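Local coordinates for protein Two-component response regulator, LuxR family (Aurantimonas sp., PDB 3CZ5) that is a response regulator whose receiver domain, present here, probably takes up a phosphoryl signal that governs DNA binding by the full-length protein, at residues Val11-Ile16 against Val56-Leu61; Arg7-Asp12 against Ala35-Ala40. One frame throughout, in Å; residues are numbered along the deposited sequence.

Interaction 1: residues Val11-Ile16 against Val56-Leu61; sequences VDDHPI and VMDLTL. With PO4 (phosphate ion), chain E; PO4 (phosphate ion), chain F.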
loop_
_atom_site.group_PDB
_atom_site.type_symbol
_atom_site.label_atom_id
_atom_site.label_comp_id
_atom_site.label_asym_id
_atom_site.label_seq_id
_atom_site.Cartn_x
_atom_site.Cartn_y
_atom_site.Cartn_z
ATOM N N VAL A 11 3.530 -5.529 -4.368
ATOM C CA VAL A 11 2.628 -6.295 -5.176
ATOM C C VAL A 11 2.222 -5.295 -6.202
ATOM O O VAL A 11 1.583 -4.346 -5.861
ATOM C CB VAL A 11 1.415 -6.653 -4.317
ATOM C CG1 VAL A 11 0.334 -7.356 -5.096
ATOM C CG2 VAL A 11 1.857 -7.480 -3.109
ATOM N N ASP A 12 2.652 -5.503 -7.428
ATOM C CA ASP A 12 2.390 -4.683 -8.584
ATOM C C ASP A 12 2.527 -5.637 -9.787
ATOM O O ASP A 12 3.394 -6.493 -9.808
ATOM C CB ASP A 12 3.505 -3.691 -8.658
ATOM C CG ASP A 12 3.191 -2.548 -9.522
ATOM O OD1 ASP A 12 2.194 -2.626 -10.243
ATOM O OD2 ASP A 12 3.919 -1.536 -9.451
ATOM N N ASP A 13 1.674 -5.542 -10.777
ATOM C CA ASP A 13 1.822 -6.354 -11.998
ATOM C C ASP A 13 2.659 -5.618 -13.039
ATOM O O ASP A 13 2.704 -6.017 -14.150
ATOM C CB ASP A 13 0.431 -6.614 -12.602
ATOM C CG ASP A 13 -0.459 -5.342 -12.607
ATOM O OD1 ASP A 13 -0.598 -4.618 -11.574
ATOM O OD2 ASP A 13 -1.009 -5.051 -13.691
ATOM N N HIS A 14 3.269 -4.501 -12.663
ATOM C CA HIS A 14 4.072 -3.742 -13.573
ATOM C C HIS A 14 5.586 -3.936 -13.249
ATOM O O HIS A 14 6.285 -3.144 -12.571
ATOM C CB HIS A 14 3.577 -2.275 -13.578
ATOM C CG HIS A 14 2.295 -2.094 -14.356
ATOM N ND1 HIS A 14 2.266 -1.793 -15.705
ATOM C CD2 HIS A 14 1.005 -2.093 -13.943
ATOM C CE1 HIS A 14 1.018 -1.634 -16.083
ATOM N NE2 HIS A 14 0.238 -1.804 -15.033
ATOM N N PRO A 15 6.101 -5.020 -13.761
ATOM C CA PRO A 15 7.374 -5.571 -13.349
ATOM C C PRO A 15 8.465 -4.533 -13.374
ATOM O O PRO A 15 9.226 -4.460 -12.438
ATOM C CB PRO A 15 7.617 -6.666 -14.355
ATOM C CG PRO A 15 6.664 -6.360 -15.507
ATOM C CD PRO A 15 5.510 -5.656 -14.940
ATOM N N ILE A 16 8.530 -3.679 -14.378
ATOM C CA ILE A 16 9.589 -2.665 -14.365
ATOM C C ILE A 16 9.339 -1.422 -13.515
ATOM O O ILE A 16 10.224 -1.003 -12.777
ATOM C CB ILE A 16 9.891 -2.257 -15.753
ATOM C CG1 ILE A 16 10.033 -3.557 -16.560
ATOM C CG2 ILE A 16 11.152 -1.339 -15.811
ATOM C CD1 ILE A 16 10.640 -3.258 -17.829
ATOM N N VAL A 56 3.100 -3.129 0.333
ATOM C CA VAL A 56 2.647 -2.093 -0.593
ATOM C C VAL A 56 2.043 -2.641 -1.882
ATOM O O VAL A 56 2.727 -3.322 -2.654
ATOM C CB VAL A 56 3.793 -1.275 -1.114
ATOM C CG1 VAL A 56 3.295 -0.344 -2.292
ATOM C CG2 VAL A 56 4.439 -0.497 0.021
ATOM N N MET A 57 0.792 -2.269 -2.168
ATOM C CA MET A 57 -0.037 -2.937 -3.239
ATOM C C MET A 57 -0.716 -1.978 -4.229
ATOM O O MET A 57 -1.202 -0.944 -3.789
ATOM C CB MET A 57 -1.157 -3.728 -2.539
ATOM C CG MET A 57 -1.236 -5.072 -3.095
ATOM S SD MET A 57 -2.303 -6.237 -2.365
ATOM C CE MET A 57 -2.527 -7.037 -3.896
ATOM N N ASP A 58 -0.797 -2.310 -5.520
ATOM C CA ASP A 58 -1.655 -1.572 -6.390
ATOM C C ASP A 58 -3.135 -1.684 -5.954
ATOM O O ASP A 58 -3.570 -2.577 -5.191
ATOM C CB ASP A 58 -1.653 -2.205 -7.740
ATOM C CG ASP A 58 -0.392 -1.976 -8.491
ATOM O OD1 ASP A 58 0.528 -1.274 -7.953
ATOM O OD2 ASP A 58 -0.371 -2.512 -9.645
ATOM N N LEU A 59 -3.959 -0.814 -6.493
ATOM C CA LEU A 59 -5.366 -0.996 -6.289
ATOM C C LEU A 59 -5.840 -1.930 -7.401
ATOM O O LEU A 59 -6.824 -2.670 -7.267
ATOM C CB LEU A 59 -6.029 0.340 -6.443
ATOM C CG LEU A 59 -7.539 0.313 -6.287
ATOM C CD1 LEU A 59 -7.935 0.163 -4.814
ATOM C CD2 LEU A 59 -8.041 1.651 -6.860
ATOM N N THR A 60 -5.105 -1.903 -8.499
ATOM C CA THR A 60 -5.533 -2.558 -9.680
ATOM C C THR A 60 -4.583 -3.687 -9.958
ATOM O O THR A 60 -3.364 -3.455 -10.108
ATOM C CB THR A 60 -5.579 -1.612 -10.860
ATOM O OG1 THR A 60 -6.359 -0.484 -10.493
ATOM C CG2 THR A 60 -6.277 -2.277 -12.005
ATOM N N LEU A 61 -5.141 -4.906 -10.058
ATOM C CA LEU A 61 -4.319 -6.084 -10.199
ATOM C C LEU A 61 -4.930 -7.051 -11.192
ATOM O O LEU A 61 -6.160 -7.135 -11.319
ATOM C CB LEU A 61 -4.180 -6.732 -8.824
ATOM C CG LEU A 61 -3.285 -6.073 -7.771
ATOM C CD1 LEU A 61 -3.300 -6.908 -6.514
ATOM C CD2 LEU A 61 -1.935 -6.086 -8.422
HETATM P P PO4 E . -2.640 0.884 -10.024
HETATM O O1 PO4 E . -3.351 1.757 -10.998
HETATM O O2 PO4 E . -1.210 1.258 -9.702
HETATM O O3 PO4 E . -3.435 0.752 -8.756
HETATM O O4 PO4 E . -2.812 -0.376 -10.830
HETATM P P PO4 F . 6.038 -2.229 -17.247
HETATM O O1 PO4 F . 4.863 -1.925 -18.130
HETATM O O2 PO4 F . 6.806 -1.031 -16.796
HETATM O O3 PO4 F . 5.180 -2.595 -16.057
HETATM O O4 PO4 F . 6.835 -3.339 -17.861
#
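V11 lies beside V56 and M57 where two parallel strands run side by side, and backbone bonds fix the register. V11 N donates to V56 O at 2.9 Å, and D58 N returns a longer bond to V11 O at 3.2 Å, so the pairing reaches the first residue past the strand 54-57. On the face that carries V11 and M57 the contact is apolar: V11 CG1 lies 3.9 Å from L61 CD1. The same leucine borders the acidic group, for L61 CD2 comes up to D13 OD1 at 3.7 Å, putting one leucine branch against a carboxylate oxygen.

Beyond the strand ends the chemistry turns to carboxylates. With CG anti to the backbone N (chi1 -163°), D12 brings its acid group over to D58, and D12 OD1 stands 2.6 Å from D58 OD2. The next residue, D13, brings its OD1 to 2.9 Å from the same D58 OD2; both neighbours have their carboxylate planes turned 76° from that of D58. K108 forms a salt bridge with D58 OD1. Were D58 an alanine, K108 would probably lose this carboxylate mate and a gap would open facing D12 and D13.

A phosphate ion, probably from the crystallisation liquor, sits against the following turn, where L59 N (2.8 Å) and T60 N (3.1 Å) both donate to its O3; K108 and T86 also hold it.

Acid groups converging beside a lysine are the hallmark of receiver domains, where such a cluster holds a divalent cation and one aspartate accepts the phosphoryl group. D58 is the predicted acceptor, unmodified in this crystal, and the phosphate bound so close to it is consistent with a pocket suited to a phosphoryl group.

Interaction 2: residues Arg7-Asp12 against Ala35-Ala40; sequences RIMLVD and AEAADA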
loop_
_atom_site.group_PDB
_atom_site.type_symbol
_atom_site.label_atom_id
_atom_site.label_comp_id
_atom_site.label_asym_id
_atom_site.label_seq_id
_atom_site.Cartn_x
_atom_site.Cartn_y
_atom_site.Cartn_z
ATOM N N ARG A 7 11.181 -4.965 6.835
ATOM C CA ARG A 7 11.096 -5.809 5.637
ATOM C C ARG A 7 9.790 -5.525 4.877
ATOM O O ARG A 7 8.755 -5.514 5.527
ATOM C CB ARG A 7 11.182 -7.287 6.028
ATOM C CG ARG A 7 12.438 -7.611 6.856
ATOM C CD ARG A 7 12.502 -9.068 7.455
ATOM N NE ARG A 7 12.445 -10.166 6.468
ATOM C CZ ARG A 7 11.325 -10.901 6.230
ATOM N NH1 ARG A 7 10.175 -10.657 6.931
ATOM N NH2 ARG A 7 11.319 -11.913 5.320
ATOM N N ILE A 8 9.821 -5.318 3.537
ATOM C CA ILE A 8 8.632 -4.915 2.750
ATOM C C ILE A 8 8.283 -5.869 1.565
ATOM O O ILE A 8 9.176 -6.417 0.909
ATOM C CB ILE A 8 8.807 -3.431 2.171
ATOM C CG1 ILE A 8 8.849 -2.351 3.290
ATOM C CG2 ILE A 8 7.719 -3.069 1.162
ATOM C CD1 ILE A 8 10.164 -1.569 3.394
ATOM N N MET A 9 6.983 -6.048 1.277
ATOM C CA MET A 9 6.525 -6.767 0.110
ATOM C C MET A 9 5.873 -5.795 -0.901
ATOM O O MET A 9 5.109 -4.895 -0.473
ATOM C CB MET A 9 5.481 -7.745 0.556
ATOM C CG MET A 9 4.817 -8.580 -0.608
ATOM S SD MET A 9 3.876 -9.993 0.108
ATOM C CE MET A 9 4.048 -11.005 -1.290
ATOM N N LEU A 10 6.182 -5.941 -2.196
ATOM C CA LEU A 10 5.595 -5.143 -3.235
ATOM C C LEU A 10 4.738 -5.999 -4.108
ATOM O O LEU A 10 5.182 -7.032 -4.624
ATOM C CB LEU A 10 6.636 -4.567 -4.199
ATOM C CG LEU A 10 7.057 -3.124 -4.057
ATOM C CD1 LEU A 10 7.479 -3.136 -2.628
ATOM C CD2 LEU A 10 8.205 -2.896 -4.935
ATOM N N VAL A 11 3.530 -5.529 -4.368
ATOM C CA VAL A 11 2.628 -6.295 -5.176
ATOM C C VAL A 11 2.222 -5.295 -6.202
ATOM O O VAL A 11 1.583 -4.346 -5.861
ATOM C CB VAL A 11 1.415 -6.653 -4.317
ATOM C CG1 VAL A 11 0.334 -7.356 -5.096
ATOM C CG2 VAL A 11 1.857 -7.480 -3.109
ATOM N N ASP A 12 2.652 -5.503 -7.428
ATOM C CA ASP A 12 2.390 -4.683 -8.584
ATOM C C ASP A 12 2.527 -5.637 -9.787
ATOM O O ASP A 12 3.394 -6.493 -9.808
ATOM C CB ASP A 12 3.505 -3.691 -8.658
ATOM C CG ASP A 12 3.191 -2.548 -9.522
ATOM O OD1 ASP A 12 2.194 -2.626 -10.243
ATOM O OD2 ASP A 12 3.919 -1.536 -9.451
ATOM N N ALA A 35 10.019 -9.410 -0.836
ATOM C CA ALA A 35 9.289 -10.311 -1.740
ATOM C C ALA A 35 8.637 -9.369 -2.746
ATOM O O ALA A 35 8.156 -8.313 -2.315
ATOM C CB ALA A 35 8.227 -11.018 -1.006
ATOM N N GLU A 36 8.650 -9.728 -4.045
ATOM C CA GLU A 36 7.864 -9.039 -5.054
ATOM C C GLU A 36 6.722 -9.915 -5.662
ATOM O O GLU A 36 6.949 -11.044 -6.156
ATOM C CB GLU A 36 8.779 -8.548 -6.133
ATOM C CG GLU A 36 9.574 -7.420 -5.720
ATOM C CD GLU A 36 10.323 -6.897 -6.889
ATOM O OE1 GLU A 36 10.348 -7.649 -7.894
ATOM O OE2 GLU A 36 10.884 -5.775 -6.811
ATOM N N ALA A 37 5.493 -9.413 -5.631
ATOM C CA ALA A 37 4.334 -10.199 -6.144
ATOM C C ALA A 37 3.658 -9.516 -7.318
ATOM O O ALA A 37 3.740 -8.313 -7.484
ATOM C CB ALA A 37 3.317 -10.479 -5.037
ATOM N N ALA A 38 2.981 -10.280 -8.154
ATOM C CA ALA A 38 2.419 -9.683 -9.371
ATOM C C ALA A 38 0.933 -9.720 -9.411
ATOM O O ALA A 38 0.404 -9.249 -10.395
ATOM C CB ALA A 38 2.914 -10.434 -10.554
ATOM N N ASP A 39 0.275 -10.391 -8.454
ATOM C CA ASP A 39 -1.183 -10.372 -8.295
ATOM C C ASP A 39 -1.548 -10.769 -6.895
ATOM O O ASP A 39 -0.686 -11.080 -6.083
ATOM C CB ASP A 39 -1.802 -11.409 -9.184
ATOM C CG ASP A 39 -1.154 -12.780 -8.984
ATOM O OD1 ASP A 39 -1.090 -13.292 -7.834
ATOM O OD2 ASP A 39 -0.736 -13.361 -9.998
ATOM N N ALA A 40 -2.848 -10.841 -6.634
ATOM C CA ALA A 40 -3.325 -11.053 -5.276
ATOM C C ALA A 40 -2.945 -12.407 -4.739
ATOM O O ALA A 40 -2.629 -12.541 -3.540
ATOM C CB ALA A 40 -4.823 -10.877 -5.210
#
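M9 reaches across the sheet face to A35 and A37, and its long side chain fills the shallow ground that these two alanines provide. M9 CG stands anti to the backbone N (chi1 177°) and the chain stays extended beyond it, which carries M9 CE to 3.9 Å from A37 CB and 4.2 Å from A35 CB. A second bump meets the same methyl further along: V11 CG2 lies 3.9 Å from A37 CB, and A37 is thus touched by both M9 and V11. Helix 40-48 closes over this face, with L46 packing on M9, A35 and A37, and A43 on V11.

The reverse face carries L10 and E36, whose side chains sit next to each other more loosely. E36 forms a salt bridge through OE1 with R18 of helix 15-25, and L10 also packs on R18.

Between the two faces the strands are stitched by the backbone. L10 takes part twice, its N donating to A35 O at 3.1 Å and its O accepting from A37 N in a nearly straight bond (177°); D12 N then donates to A37 O at 3.0 Å. The short strand segments run 17° from parallel, with axes 4.6 Å apart.

Strand 6-11, helix 15-25 and strand 31-37 form a beta-alpha-beta crossover, the opening unit of the CheY-like receiver fold.

How the interactions relate
Strand 6-11 belongs to both contacts and illustrates how one strand can serve structure and site together. Interaction 2 fastens it to strand 31-37, outermost in the sheet, whereas interaction 1 joins it to the more central strand 54-57; M9 O, probably bonded to V56 N, continues the ladder on that side. Both contacts are largely buried, yet interaction 2 is mostly backbone pairing and alanine-lined packing, while interaction 1 runs past the strand ends into an acidic, phosphate-bearing pocket. D12 marks the change, pairing through its backbone with A37 and lending its carboxylate to the pocket. L61 packs close to D39 and A40, bringing the loop after strand 54-57 against the start of helix 40-48.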